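PDB 5X0O: LysR family transcriptional regulator from Vibrio vulnificus, which probably binds specific DNA sequences as a transcription factor, the part described here being its LysR-type substrate-binding (regulatory) domain. Local coordinates for residues I11-N16 against I38-E43; G7-S12 against P191-L196. One frame throughout, in Å; residues are numbered along the deposited sequence.

Contact 1 of 2, residues I11-N16 against I38-E43; sequences ISTPYN and IELTTE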
loop_
_atom_site.group_PDB
_atom_site.type_symbol
_atom_site.label_atom_id
_atom_site.label_comp_id
_atom_site.label_asym_id
_atom_site.label_seq_id
_atom_site.Cartn_x
_atom_site.Cartn_y
_atom_site.Cartn_z
ATOM N N ILE A 11 1.709 -16.505 -6.025
ATOM C CA ILE A 11 2.971 -15.776 -6.022
ATOM C C ILE A 11 3.040 -14.843 -4.818
ATOM O O ILE A 11 2.017 -14.405 -4.280
ATOM C CB ILE A 11 3.186 -14.987 -7.334
ATOM C CG1 ILE A 11 2.277 -13.764 -7.390
ATOM C CG2 ILE A 11 2.914 -15.859 -8.540
ATOM C CD1 ILE A 11 2.568 -12.862 -8.567
ATOM N N SER A 12 4.269 -14.546 -4.396
ATOM C CA SER A 12 4.543 -13.647 -3.282
ATOM C C SER A 12 5.538 -12.591 -3.742
ATOM O O SER A 12 6.547 -12.921 -4.372
ATOM C CB SER A 12 5.098 -14.412 -2.074
ATOM O OG SER A 12 5.683 -13.531 -1.132
ATOM N N THR A 13 5.256 -11.335 -3.428
ATOM C CA THR A 13 6.065 -10.200 -3.842
ATOM C C THR A 13 6.432 -9.363 -2.628
ATOM O O THR A 13 5.738 -9.399 -1.606
ATOM C CB THR A 13 5.321 -9.328 -4.865
ATOM O OG1 THR A 13 4.038 -8.960 -4.342
ATOM C CG2 THR A 13 5.138 -10.076 -6.175
ATOM N N PRO A 14 7.531 -8.604 -2.703
ATOM C CA PRO A 14 7.895 -7.727 -1.584
ATOM C C PRO A 14 6.850 -6.643 -1.365
ATOM O O PRO A 14 6.196 -6.178 -2.301
ATOM C CB PRO A 14 9.241 -7.132 -2.015
ATOM C CG PRO A 14 9.299 -7.330 -3.491
ATOM C CD PRO A 14 8.551 -8.592 -3.764
ATOM N N TYR A 15 6.715 -6.235 -0.104
ATOM C CA TYR A 15 5.620 -5.383 0.343
ATOM C C TYR A 15 5.584 -4.034 -0.369
ATOM O O TYR A 15 4.682 -3.777 -1.176
ATOM C CB TYR A 15 5.715 -5.183 1.856
ATOM C CG TYR A 15 4.571 -4.401 2.453
ATOM C CD1 TYR A 15 4.766 -3.595 3.568
ATOM C CD2 TYR A 15 3.294 -4.470 1.908
ATOM C CE1 TYR A 15 3.725 -2.876 4.121
ATOM C CE2 TYR A 15 2.247 -3.755 2.452
ATOM C CZ TYR A 15 2.467 -2.960 3.559
ATOM O OH TYR A 15 1.428 -2.245 4.108
ATOM N N ASN A 16 6.552 -3.162 -0.077
ATOM C CA ASN A 16 6.463 -1.786 -0.558
ATOM C C ASN A 16 6.687 -1.684 -2.060
ATOM O O ASN A 16 6.215 -0.731 -2.692
ATOM C CB ASN A 16 7.473 -0.902 0.174
ATOM C CG ASN A 16 7.296 -0.934 1.676
ATOM O OD1 ASN A 16 6.455 -0.225 2.232
ATOM N ND2 ASN A 16 8.103 -1.749 2.346
ATOM N N ILE A 38 -4.407 -15.576 -11.067
ATOM C CA ILE A 38 -3.249 -15.240 -10.251
ATOM C C ILE A 38 -3.723 -14.926 -8.840
ATOM O O ILE A 38 -4.696 -14.185 -8.658
ATOM C CB ILE A 38 -2.466 -14.056 -10.850
ATOM C CG1 ILE A 38 -1.623 -14.531 -12.033
ATOM C CG2 ILE A 38 -1.598 -13.386 -9.788
ATOM C CD1 ILE A 38 -0.735 -13.458 -12.620
ATOM N N GLU A 39 -3.047 -15.501 -7.847
ATOM C CA GLU A 39 -3.273 -15.182 -6.441
ATOM C C GLU A 39 -1.985 -14.575 -5.894
ATOM O O GLU A 39 -0.956 -15.255 -5.819
ATOM C CB GLU A 39 -3.694 -16.419 -5.651
ATOM C CG GLU A 39 -4.953 -16.202 -4.811
ATOM C CD GLU A 39 -5.734 -17.485 -4.553
ATOM O OE1 GLU A 39 -6.539 -17.891 -5.425
ATOM O OE2 GLU A 39 -5.544 -18.090 -3.475
ATOM N N LEU A 40 -2.045 -13.301 -5.521
ATOM C CA LEU A 40 -0.870 -12.534 -5.136
ATOM C C LEU A 40 -0.943 -12.158 -3.661
ATOM O O LEU A 40 -2.004 -11.780 -3.159
ATOM C CB LEU A 40 -0.749 -11.273 -5.994
ATOM C CG LEU A 40 0.233 -10.195 -5.542
ATOM C CD1 LEU A 40 1.649 -10.738 -5.525
ATOM C CD2 LEU A 40 0.137 -8.973 -6.442
ATOM N N THR A 41 0.194 -12.260 -2.973
ATOM C CA THR A 41 0.280 -11.916 -1.556
ATOM C C THR A 41 1.514 -11.051 -1.347
ATOM O O THR A 41 2.641 -11.537 -1.482
ATOM C CB THR A 41 0.345 -13.168 -0.681
ATOM O OG1 THR A 41 -0.619 -14.126 -1.137
ATOM C CG2 THR A 41 0.061 -12.817 0.772
ATOM N N THR A 42 1.306 -9.775 -1.023
ATOM C CA THR A 42 2.418 -8.892 -0.687
ATOM C C THR A 42 2.979 -9.276 0.677
ATOM O O THR A 42 2.242 -9.326 1.668
ATOM C CB THR A 42 1.963 -7.432 -0.694
ATOM O OG1 THR A 42 0.708 -7.311 -0.014
ATOM C CG2 THR A 42 1.797 -6.940 -2.120
ATOM N N GLU A 43 4.280 -9.551 0.730
ATOM C CA GLU A 43 4.929 -10.097 1.914
ATOM C C GLU A 43 5.940 -9.103 2.474
ATOM O O GLU A 43 6.719 -8.506 1.724
ATOM C CB GLU A 43 5.624 -11.426 1.589
ATOM C CG GLU A 43 6.517 -11.961 2.695
ATOM C CD GLU A 43 5.782 -12.129 4.009
ATOM O OE1 GLU A 43 4.660 -12.680 3.999
ATOM O OE2 GLU A 43 6.323 -11.709 5.053
#

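Contact 2 of 2, residues G7-S12 against P191-L196; sequences GKIKIS and PEKVRL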
loop_
_atom_site.group_PDB
_atom_site.type_symbol
_atom_site.label_atom_id
_atom_site.label_comp_id
_atom_site.label_asym_id
_atom_site.label_seq_id
_atom_site.Cartn_x
_atom_site.Cartn_y
_atom_site.Cartn_z
ATOM N N GLY A 7 -5.708 -24.549 -10.242
ATOM C CA GLY A 7 -6.559 -23.542 -10.839
ATOM C C GLY A 7 -6.048 -22.124 -10.745
ATOM O O GLY A 7 -6.735 -21.200 -11.191
ATOM N N LYS A 8 -4.857 -21.923 -10.186
ATOM C CA LYS A 8 -4.328 -20.586 -9.965
ATOM C C LYS A 8 -2.808 -20.645 -9.961
ATOM O O LYS A 8 -2.202 -21.719 -9.943
ATOM C CB LYS A 8 -4.828 -19.997 -8.642
ATOM C CG LYS A 8 -4.148 -20.607 -7.417
ATOM C CD LYS A 8 -5.020 -20.491 -6.178
ATOM C CE LYS A 8 -4.453 -21.285 -5.008
ATOM N NZ LYS A 8 -4.593 -22.750 -5.216
ATOM N N ILE A 9 -2.198 -19.463 -9.973
ATOM C CA ILE A 9 -0.767 -19.303 -9.745
ATOM C C ILE A 9 -0.601 -18.501 -8.464
ATOM O O ILE A 9 -1.123 -17.383 -8.353
ATOM C CB ILE A 9 -0.067 -18.611 -10.924
ATOM C CG1 ILE A 9 -0.278 -19.409 -12.206
ATOM C CG2 ILE A 9 1.417 -18.475 -10.650
ATOM C CD1 ILE A 9 0.542 -18.899 -13.353
ATOM N N LYS A 10 0.113 -19.070 -7.496
ATOM C CA LYS A 10 0.277 -18.473 -6.175
ATOM C C LYS A 10 1.662 -17.837 -6.099
ATOM O O LYS A 10 2.676 -18.544 -6.110
ATOM C CB LYS A 10 0.087 -19.531 -5.090
ATOM C CG LYS A 10 -0.187 -18.980 -3.705
ATOM C CD LYS A 10 -0.627 -20.085 -2.753
ATOM C CE LYS A 10 -0.922 -19.529 -1.369
ATOM N NZ LYS A 10 -1.823 -18.341 -1.438
ATOM N N ILE A 11 1.709 -16.505 -6.025
ATOM C CA ILE A 11 2.971 -15.776 -6.022
ATOM C C ILE A 11 3.040 -14.843 -4.818
ATOM O O ILE A 11 2.017 -14.405 -4.280
ATOM C CB ILE A 11 3.186 -14.987 -7.334
ATOM C CG1 ILE A 11 2.277 -13.764 -7.390
ATOM C CG2 ILE A 11 2.914 -15.859 -8.540
ATOM C CD1 ILE A 11 2.568 -12.862 -8.567
ATOM N N SER A 12 4.269 -14.546 -4.396
ATOM C CA SER A 12 4.543 -13.647 -3.282
ATOM C C SER A 12 5.538 -12.591 -3.742
ATOM O O SER A 12 6.547 -12.921 -4.372
ATOM C CB SER A 12 5.098 -14.412 -2.074
ATOM O OG SER A 12 5.683 -13.531 -1.132
ATOM N N PRO A 191 4.025 -27.222 -13.499
ATOM C CA PRO A 191 2.782 -27.046 -14.259
ATOM C C PRO A 191 2.942 -26.027 -15.376
ATOM O O PRO A 191 3.801 -25.143 -15.335
ATOM C CB PRO A 191 1.779 -26.562 -13.203
ATOM C CG PRO A 191 2.616 -26.042 -12.081
ATOM C CD PRO A 191 3.869 -26.860 -12.081
ATOM N N GLU A 192 2.081 -26.162 -16.385
ATOM C CA GLU A 192 2.226 -25.370 -17.602
ATOM C C GLU A 192 2.018 -23.885 -17.330
ATOM O O GLU A 192 2.816 -23.047 -17.770
ATOM C CB GLU A 192 1.247 -25.872 -18.665
ATOM C CG GLU A 192 1.409 -25.212 -20.026
ATOM C CD GLU A 192 0.551 -25.865 -21.100
ATOM O OE1 GLU A 192 0.524 -27.115 -21.173
ATOM O OE2 GLU A 192 -0.101 -25.126 -21.866
ATOM N N LYS A 193 0.956 -23.536 -16.601
ATOM C CA LYS A 193 0.657 -22.125 -16.376
ATOM C C LYS A 193 1.777 -21.442 -15.596
ATOM O O LYS A 193 2.133 -20.293 -15.884
ATOM C CB LYS A 193 -0.689 -21.973 -15.659
ATOM C CG LYS A 193 -0.794 -22.713 -14.333
ATOM C CD LYS A 193 -2.246 -22.904 -13.916
ATOM C CE LYS A 193 -2.961 -23.881 -14.840
ATOM N NZ LYS A 193 -4.281 -24.312 -14.302
ATOM N N VAL A 194 2.361 -22.142 -14.625
ATOM C CA VAL A 194 3.482 -21.578 -13.882
ATOM C C VAL A 194 4.702 -21.439 -14.784
ATOM O O VAL A 194 5.419 -20.432 -14.735
ATOM C CB VAL A 194 3.785 -22.437 -12.643
ATOM C CG1 VAL A 194 5.036 -21.934 -11.942
ATOM C CG2 VAL A 194 2.589 -22.437 -11.700
ATOM N N ARG A 195 4.954 -22.446 -15.625
ATOM C CA ARG A 195 6.062 -22.361 -16.569
ATOM C C ARG A 195 5.869 -21.202 -17.540
ATOM O O ARG A 195 6.823 -20.488 -17.865
ATOM C CB ARG A 195 6.205 -23.684 -17.323
ATOM C CG ARG A 195 7.222 -23.662 -18.450
ATOM C CD ARG A 195 7.036 -24.837 -19.399
ATOM N NE ARG A 195 5.863 -24.678 -20.255
ATOM C CZ ARG A 195 5.799 -23.843 -21.288
ATOM N NH1 ARG A 195 6.842 -23.083 -21.597
ATOM N NH2 ARG A 195 4.692 -23.766 -22.012
ATOM N N LEU A 196 4.634 -20.995 -18.006
ATOM C CA LEU A 196 4.372 -19.899 -18.932
ATOM C C LEU A 196 4.622 -18.550 -18.271
ATOM O O LEU A 196 5.103 -17.612 -18.918
ATOM C CB LEU A 196 2.940 -19.983 -19.455
ATOM C CG LEU A 196 2.695 -20.998 -20.572
ATOM C CD1 LEU A 196 1.248 -21.464 -20.577
ATOM C CD2 LEU A 196 3.076 -20.402 -21.915
#

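Contact 1 of 2, residues I11-N16 against I38-E43
I11 and L40 face each other across parallel strands 9-14 and 38-43, the two strands of the first beta-alpha-beta crossover of the periplasmic-binding-protein-like fold of the regulatory domain; helices 18-21 and 23-32 lie between them in sequence. I11 N bonds E39 O (3.0 Å), and I11 O accepts from T41 N. T13 repeats the pattern, its N bonding T41 O at 3.3 Å and its O accepting from E43 N at 2.8 Å.

On the face carrying I11, T13, L40 and T42, L40 CD1 reaches over to the neighbouring strand and touches I11 CG1 at 3.6 Å, and L26 of helix 23-32 packs on both residues. S12 and T41 point to the other face, where S12 OG lies 3.4 Å from E43 CB. Past the strand end the Y15 ring turns its edge to T42, with CD2 4.2 Å from T42 CB. Outward, the second subunit continues the sheet beside I38, E39 and L40, and its N134 bonds T42 OG1. T13 OG1, held between its own backbone N and carbonyl carbon (chi1 53°), hydrogen-bonds T18 OG1 and has L40 CD1 3.2 Å away.

Contact 2 of 2, residues G7-S12 against P191-L196
I9 reaches from strand 9-14 to the first turn of the C-terminal helix 192-202, where K193 and V194 receive it. The contact joins two parts of one domain that are far apart in sequence, bringing the C-terminal helix against the start of the first strand.

The longer branch of I9 packs against the helix backbone. With CG1 anti to the carbonyl carbon (chi1 -58°) and the chain extended beyond it, the CD1 methyl is carried up to the main chain, 3.3 Å from K193 O and 3.9 Å from V194 N.

The apolar contacts lie behind this methyl, where I9 CG1 meets both helix side chains: K193 CG lies 4.0 Å away and V194 CG2 4.2 Å. The side chains of I9 and K193 run past each other in opposite directions, giving a side-by-side contact of aliphatic carbons. On its own side of the interface I9 also packs on I36.

At the margin the lysine side chain passes the backbone without a polar bond. K193 bends at chi3 (69°), and its stem runs along residues 7-9, where the loop enters the strand: CD passes 4.1 Å from K8 O, and NZ comes within 4.2 Å of G7 CA. G7 O is instead bonded to N37 ND2, and the backbone of I9 also pairs with N37.

No hydrogen bond links the two segments. Their association therefore rests on van der Waals contact, with the lysine contributing its methylenes to a buried isoleucine while its ammonium group lies toward the partly exposed loop residues G7 and K8 just before the strand.

How the contacts relate
Strand 9-14 takes part in both contacts, whose centres lie 14 Å apart. Contact 1, nearer the centre of the chain, has buried residues on both of its strands and is built on regular backbone hydrogen bonding; its strand 38-43 pairs with the second subunit, whereas contact 2 touches that subunit through packing of K8 on its R128. Contact 2, farther out, joins the beginning of the same strand to the C-terminal helix and buries less than half as much surface, 190 against 466 Å², without a hydrogen bond between its segments. The two meet at E39: its N probably bonds I9 O, and its carboxylate packs on K8. Strand pairing thus continues from 38-43 to the residue that meets the helix.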